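Long-range contacts in halocarboxylic acid dehalogenase DehI (Pseudomonas putida, PDB 3BJX), which probably hydrolyses the carbon-halogen bond of 2-haloalkanoic acids, as a Group I alpha-haloacid dehalogenase built almost wholly from helices and loops: residues 46-51 with 171-176; 116-121 with 206-211. All coordinates share one frame; numbering follows the deposited sequence.

Both contacts join distant parts of an all-alpha chain, helices linked by long loops, and they sit side by side, their centres about 12 Å apart. Contact 1 pairs two loops, and contact 2 packs helix 112-143 against helix 203-208 and the turn that follows. Along the chain their segments alternate. They also touch directly. Pro-174 O is 2.8 Å from Asn-210 ND2, a probable hydrogen bond. Val-176 O makes another with Gln-206 NE2, at 2.9 Å. Leu-173 CD2 lies 3.6 Å from Ala-207 CB. Thus 171-176 runs between 46-51 and 206-211. A sulfate, probably from the crystallisation liquor, binds Trp-49 of contact 1 and Ser-203 of the helix that enters contact 2.

Contact 1. Residues 46-51 with 171-176; sequences RVPWVA and PLLPLV. With SO4 (sulfate ion), chain E.
Pro-48 meets 171-173 where two irregular loops pair round this one residue. The fold is all-alpha, helices joined by long loops, and neither segment is a strand. The tight part centres on the Pro-48 carbonyl. Leu-173 N donates to Pro-48 O at 3.0 Å, with a fairly straight N-H...O angle of 159°. The donor sits 21° off the carbonyl plane. Pro-48 O also takes a bond from a water. The CA-H of Leu-172 points at the same oxygen. In return, Pro-48 CA-H faces Pro-171 O, with CA 3.2 Å from the oxygen. The Pro-48 ring and the Leu-173 side chain pack beside the backbone bond. They lie side by side and point the same way, with Pro-48 CG 3.8 Å from Leu-173 CD1.

The looser part lies in the side chains of the two exposed residues. The Pro-171 ring turns away from 46-51. Leu-172 also starts out away from the other loop. Its CG stands anti to the backbone N (chi1 -157°), and CD1 alone comes back, to 3.3 Å from Pro-48 O. Trp-49 leads away from 171-176, into a setting of Phe-125 and Tyr-132. Its indole edge meets the sulfate, which Ser-203 and Phe-52 N also bind. Trp-49 NE1 donates to sulfate O3 at 3.0 Å, in the ring plane, and more weakly to O1.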
# COMPACT_ATOMS: atom_id res chain seq x y z
N ARG A 46 -19.54 -16.99 3.36
CA ARG A 46 -19.57 -18.37 2.79
C ARG A 46 -18.17 -18.75 2.31
O ARG A 46 -17.96 -19.11 1.15
CB ARG A 46 -20.60 -18.56 1.64
CG ARG A 46 -21.95 -17.84 1.80
CD ARG A 46 -22.67 -17.68 0.45
NE ARG A 46 -23.19 -18.97 0.01
CZ ARG A 46 -22.86 -19.61 -1.11
NH1 ARG A 46 -22.01 -19.09 -2.00
NH2 ARG A 46 -23.42 -20.80 -1.36
N VAL A 47 -17.21 -18.66 3.24
CA VAL A 47 -15.81 -18.95 2.97
C VAL A 47 -15.23 -19.76 4.13
O VAL A 47 -15.66 -19.61 5.28
CB VAL A 47 -14.97 -17.63 2.78
CG1 VAL A 47 -15.35 -16.91 1.48
CG2 VAL A 47 -15.09 -16.70 3.97
N PRO A 48 -14.26 -20.64 3.84
CA PRO A 48 -13.67 -21.49 4.85
C PRO A 48 -12.36 -20.95 5.48
O PRO A 48 -11.58 -21.72 6.07
CB PRO A 48 -13.41 -22.80 4.08
CG PRO A 48 -13.35 -22.41 2.63
CD PRO A 48 -13.70 -20.95 2.51
N TRP A 49 -12.10 -19.66 5.33
CA TRP A 49 -10.94 -19.04 5.97
C TRP A 49 -11.26 -17.59 6.34
O TRP A 49 -12.17 -16.97 5.77
CB TRP A 49 -9.67 -19.15 5.10
CG TRP A 49 -9.45 -18.04 4.10
CD1 TRP A 49 -8.51 -17.04 4.17
CD2 TRP A 49 -10.17 -17.81 2.88
NE1 TRP A 49 -8.60 -16.21 3.08
CE2 TRP A 49 -9.62 -16.66 2.27
CE3 TRP A 49 -11.23 -18.47 2.23
CZ2 TRP A 49 -10.09 -16.15 1.03
CZ3 TRP A 49 -11.71 -17.94 1.00
CH2 TRP A 49 -11.13 -16.80 0.43
N VAL A 50 -10.52 -17.07 7.31
CA VAL A 50 -10.50 -15.65 7.62
C VAL A 50 -9.28 -15.06 6.91
O VAL A 50 -8.16 -15.56 7.08
CB VAL A 50 -10.46 -15.39 9.16
CG1 VAL A 50 -10.14 -13.95 9.46
CG2 VAL A 50 -11.81 -15.75 9.80
N ALA A 51 -9.52 -14.02 6.10
CA ALA A 51 -8.49 -13.42 5.27
C ALA A 51 -7.31 -13.02 6.12
O ALA A 51 -7.50 -12.52 7.24
CB ALA A 51 -9.01 -12.23 4.53
N PRO A 171 -16.07 -26.55 5.71
CA PRO A 171 -16.26 -25.34 6.54
C PRO A 171 -14.97 -24.58 6.92
O PRO A 171 -15.00 -23.34 7.11
CB PRO A 171 -16.95 -25.88 7.81
CG PRO A 171 -16.59 -27.37 7.82
CD PRO A 171 -16.62 -27.75 6.37
N LEU A 172 -13.85 -25.30 7.02
CA LEU A 172 -12.58 -24.71 7.44
C LEU A 172 -11.39 -25.36 6.73
O LEU A 172 -11.04 -26.50 7.00
CB LEU A 172 -12.46 -24.76 8.98
CG LEU A 172 -11.55 -23.82 9.79
CD1 LEU A 172 -11.57 -22.38 9.34
CD2 LEU A 172 -11.96 -23.89 11.25
N LEU A 173 -10.78 -24.60 5.82
CA LEU A 173 -9.63 -25.02 5.02
C LEU A 173 -8.32 -24.99 5.83
O LEU A 173 -8.04 -23.98 6.47
CB LEU A 173 -9.52 -24.06 3.83
CG LEU A 173 -9.25 -24.57 2.42
CD1 LEU A 173 -10.03 -23.76 1.45
CD2 LEU A 173 -7.75 -24.51 2.14
N PRO A 174 -7.53 -26.10 5.83
CA PRO A 174 -6.25 -26.13 6.56
C PRO A 174 -5.10 -25.33 5.92
O PRO A 174 -4.66 -25.63 4.81
CB PRO A 174 -5.88 -27.62 6.57
CG PRO A 174 -6.58 -28.21 5.43
CD PRO A 174 -7.83 -27.39 5.19
N LEU A 175 -4.58 -24.36 6.65
CA LEU A 175 -3.48 -23.56 6.17
C LEU A 175 -2.22 -23.96 6.90
O LEU A 175 -2.25 -24.15 8.12
CB LEU A 175 -3.78 -22.08 6.41
CG LEU A 175 -5.15 -21.54 6.02
CD1 LEU A 175 -5.18 -20.09 6.34
CD2 LEU A 175 -5.46 -21.73 4.53
N VAL A 176 -1.11 -24.07 6.17
CA VAL A 176 0.20 -24.33 6.75
C VAL A 176 0.63 -23.15 7.62
O VAL A 176 0.64 -22.00 7.17
CB VAL A 176 1.27 -24.59 5.65
CG1 VAL A 176 2.69 -24.66 6.25
CG2 VAL A 176 0.95 -25.88 4.90
S SO4 E . -6.02 -14.02 2.06
O1 SO4 E . -6.68 -14.91 1.08
O2 SO4 E . -6.72 -12.73 2.09
O3 SO4 E . -6.09 -14.64 3.37
O4 SO4 E . -4.62 -13.78 1.72
O HOH W 1 -9.00 -21.84 7.01

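Contact 2. Residues 116-121 with 206-211; sequences EKVRRV and QALANW
In Val-118 and Val-121 alike, CG1 stands anti to the backbone N (chi1 168° and 167°) and CG2 lies beside it. The CG1 methyls reach Ala-207 and Leu-208, and the CG2 methyls reach the indole of Trp-211. Val-121 CG1 is 3.8 Å from Ala-207 CB. Val-118 CG1 is 4.0 Å from Leu-208 CD2, where the two side chains cross at about a right angle. Val-118 CG2 lies over one face of Trp-211, near the rim, while Val-121 CG2 comes in the ring plane at the edge, 3.9 Å from Trp-211 CZ3. Asn-210 CB covers the rim of the opposite face. Lys-117 adds its CB, 3.7 Å from Trp-211 CZ2, before its chain bends and leads away.

The contact joins helix 112-143 to helix 203-208 and the type I turn 208-211. Trp-211 is the N-cap residue of helix 212-223. Within the turn, Trp-211 N bonds to Leu-208 O at 2.7 Å. Asn-210 ND2 reaches back to Ala-207 O at 2.8 Å. Replacing Trp-211 with an alanine removes the indole, which would probably leave Lys-117 CB and the CG2 methyls of Val-118 and Val-121 facing a gap.

Glu-116 and Arg-119 form a salt bridge with each other, and Arg-120 pairs with Asp-170. The partners of these three charged residues are thus not in 206-211, and what joins the two segments is apolar: methyl groups against an indole and aliphatic carbons.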
# COMPACT_ATOMS: atom_id res chain seq x y z
N GLU A 116 -7.85 -32.76 -7.91
CA GLU A 116 -9.18 -32.35 -7.41
C GLU A 116 -9.11 -31.66 -6.04
O GLU A 116 -9.86 -30.70 -5.75
CB GLU A 116 -10.18 -33.53 -7.41
CG GLU A 116 -11.65 -33.21 -6.99
CD GLU A 116 -12.33 -32.07 -7.79
OE1 GLU A 116 -12.40 -32.13 -9.04
OE2 GLU A 116 -12.82 -31.11 -7.16
N LYS A 117 -8.18 -32.12 -5.22
CA LYS A 117 -7.93 -31.51 -3.93
C LYS A 117 -7.35 -30.11 -4.07
O LYS A 117 -7.74 -29.22 -3.34
CB LYS A 117 -7.05 -32.40 -3.07
CG LYS A 117 -7.65 -33.77 -2.77
CD LYS A 117 -9.11 -33.61 -2.45
CE LYS A 117 -9.69 -34.89 -1.95
NZ LYS A 117 -11.01 -34.58 -1.34
N VAL A 118 -6.42 -29.94 -5.03
CA VAL A 118 -5.83 -28.62 -5.35
C VAL A 118 -6.95 -27.70 -5.86
O VAL A 118 -7.20 -26.64 -5.28
CB VAL A 118 -4.66 -28.77 -6.40
CG1 VAL A 118 -4.21 -27.43 -6.98
CG2 VAL A 118 -3.46 -29.57 -5.80
N ARG A 119 -7.65 -28.13 -6.90
CA ARG A 119 -8.86 -27.48 -7.44
C ARG A 119 -9.90 -27.01 -6.39
O ARG A 119 -10.45 -25.91 -6.52
CB ARG A 119 -9.52 -28.42 -8.48
CG ARG A 119 -10.83 -27.93 -9.05
CD ARG A 119 -11.42 -28.87 -10.07
NE ARG A 119 -10.64 -28.95 -11.30
CZ ARG A 119 -9.97 -30.04 -11.70
NH1 ARG A 119 -9.98 -31.13 -10.95
NH2 ARG A 119 -9.28 -30.03 -12.83
N ARG A 120 -10.18 -27.85 -5.39
CA ARG A 120 -11.18 -27.52 -4.35
C ARG A 120 -10.75 -26.28 -3.59
O ARG A 120 -11.57 -25.40 -3.29
CB ARG A 120 -11.39 -28.70 -3.37
CG ARG A 120 -12.11 -29.91 -3.99
CD ARG A 120 -12.41 -31.05 -2.98
NE ARG A 120 -13.66 -30.85 -2.23
CZ ARG A 120 -13.73 -30.66 -0.91
NH1 ARG A 120 -12.62 -30.63 -0.17
NH2 ARG A 120 -14.91 -30.49 -0.31
N VAL A 121 -9.46 -26.24 -3.27
CA VAL A 121 -8.77 -25.13 -2.61
C VAL A 121 -8.75 -23.90 -3.50
O VAL A 121 -9.15 -22.80 -3.09
CB VAL A 121 -7.29 -25.54 -2.24
CG1 VAL A 121 -6.43 -24.32 -1.83
CG2 VAL A 121 -7.29 -26.65 -1.17
N GLN A 206 -0.45 -20.46 1.82
CA GLN A 206 -0.49 -21.38 2.99
C GLN A 206 -1.24 -22.69 2.73
O GLN A 206 -0.90 -23.76 3.27
CB GLN A 206 -1.09 -20.67 4.19
CG GLN A 206 -0.23 -19.54 4.73
CD GLN A 206 -0.87 -18.85 5.92
OE1 GLN A 206 -1.38 -17.73 5.81
NE2 GLN A 206 -0.87 -19.51 7.06
N ALA A 207 -2.27 -22.62 1.90
CA ALA A 207 -3.16 -23.73 1.70
C ALA A 207 -2.61 -24.69 0.67
O ALA A 207 -2.84 -25.90 0.75
CB ALA A 207 -4.50 -23.21 1.28
N LEU A 208 -1.90 -24.15 -0.32
CA LEU A 208 -1.34 -24.96 -1.41
C LEU A 208 -0.05 -25.58 -0.91
O LEU A 208 0.33 -26.66 -1.36
CB LEU A 208 -1.11 -24.10 -2.65
CG LEU A 208 -2.38 -23.60 -3.39
CD1 LEU A 208 -2.09 -22.32 -4.18
CD2 LEU A 208 -3.02 -24.66 -4.30
N ALA A 209 0.60 -24.90 0.05
CA ALA A 209 1.78 -25.43 0.75
C ALA A 209 1.53 -26.80 1.42
O ALA A 209 2.46 -27.44 1.86
CB ALA A 209 2.32 -24.42 1.76
N ASN A 210 0.26 -27.21 1.51
CA ASN A 210 -0.09 -28.58 1.87
C ASN A 210 0.51 -29.55 0.86
O ASN A 210 0.88 -30.67 1.21
CB ASN A 210 -1.61 -28.75 1.92
CG ASN A 210 -2.21 -28.25 3.22
OD1 ASN A 210 -1.77 -28.65 4.29
ND2 ASN A 210 -3.19 -27.36 3.13
N TRP A 211 0.61 -29.12 -0.39
CA TRP A 211 1.30 -29.90 -1.41
C TRP A 211 2.45 -29.04 -1.87
O TRP A 211 2.33 -28.33 -2.88
CB TRP A 211 0.34 -30.26 -2.55
CG TRP A 211 -0.88 -30.92 -2.05
CD1 TRP A 211 -1.01 -32.22 -1.70
CD2 TRP A 211 -2.16 -30.30 -1.80
NE1 TRP A 211 -2.30 -32.47 -1.27
CE2 TRP A 211 -3.02 -31.30 -1.32
CE3 TRP A 211 -2.65 -28.99 -1.96
CZ2 TRP A 211 -4.35 -31.05 -0.98
CZ3 TRP A 211 -3.98 -28.75 -1.63
CH2 TRP A 211 -4.81 -29.77 -1.12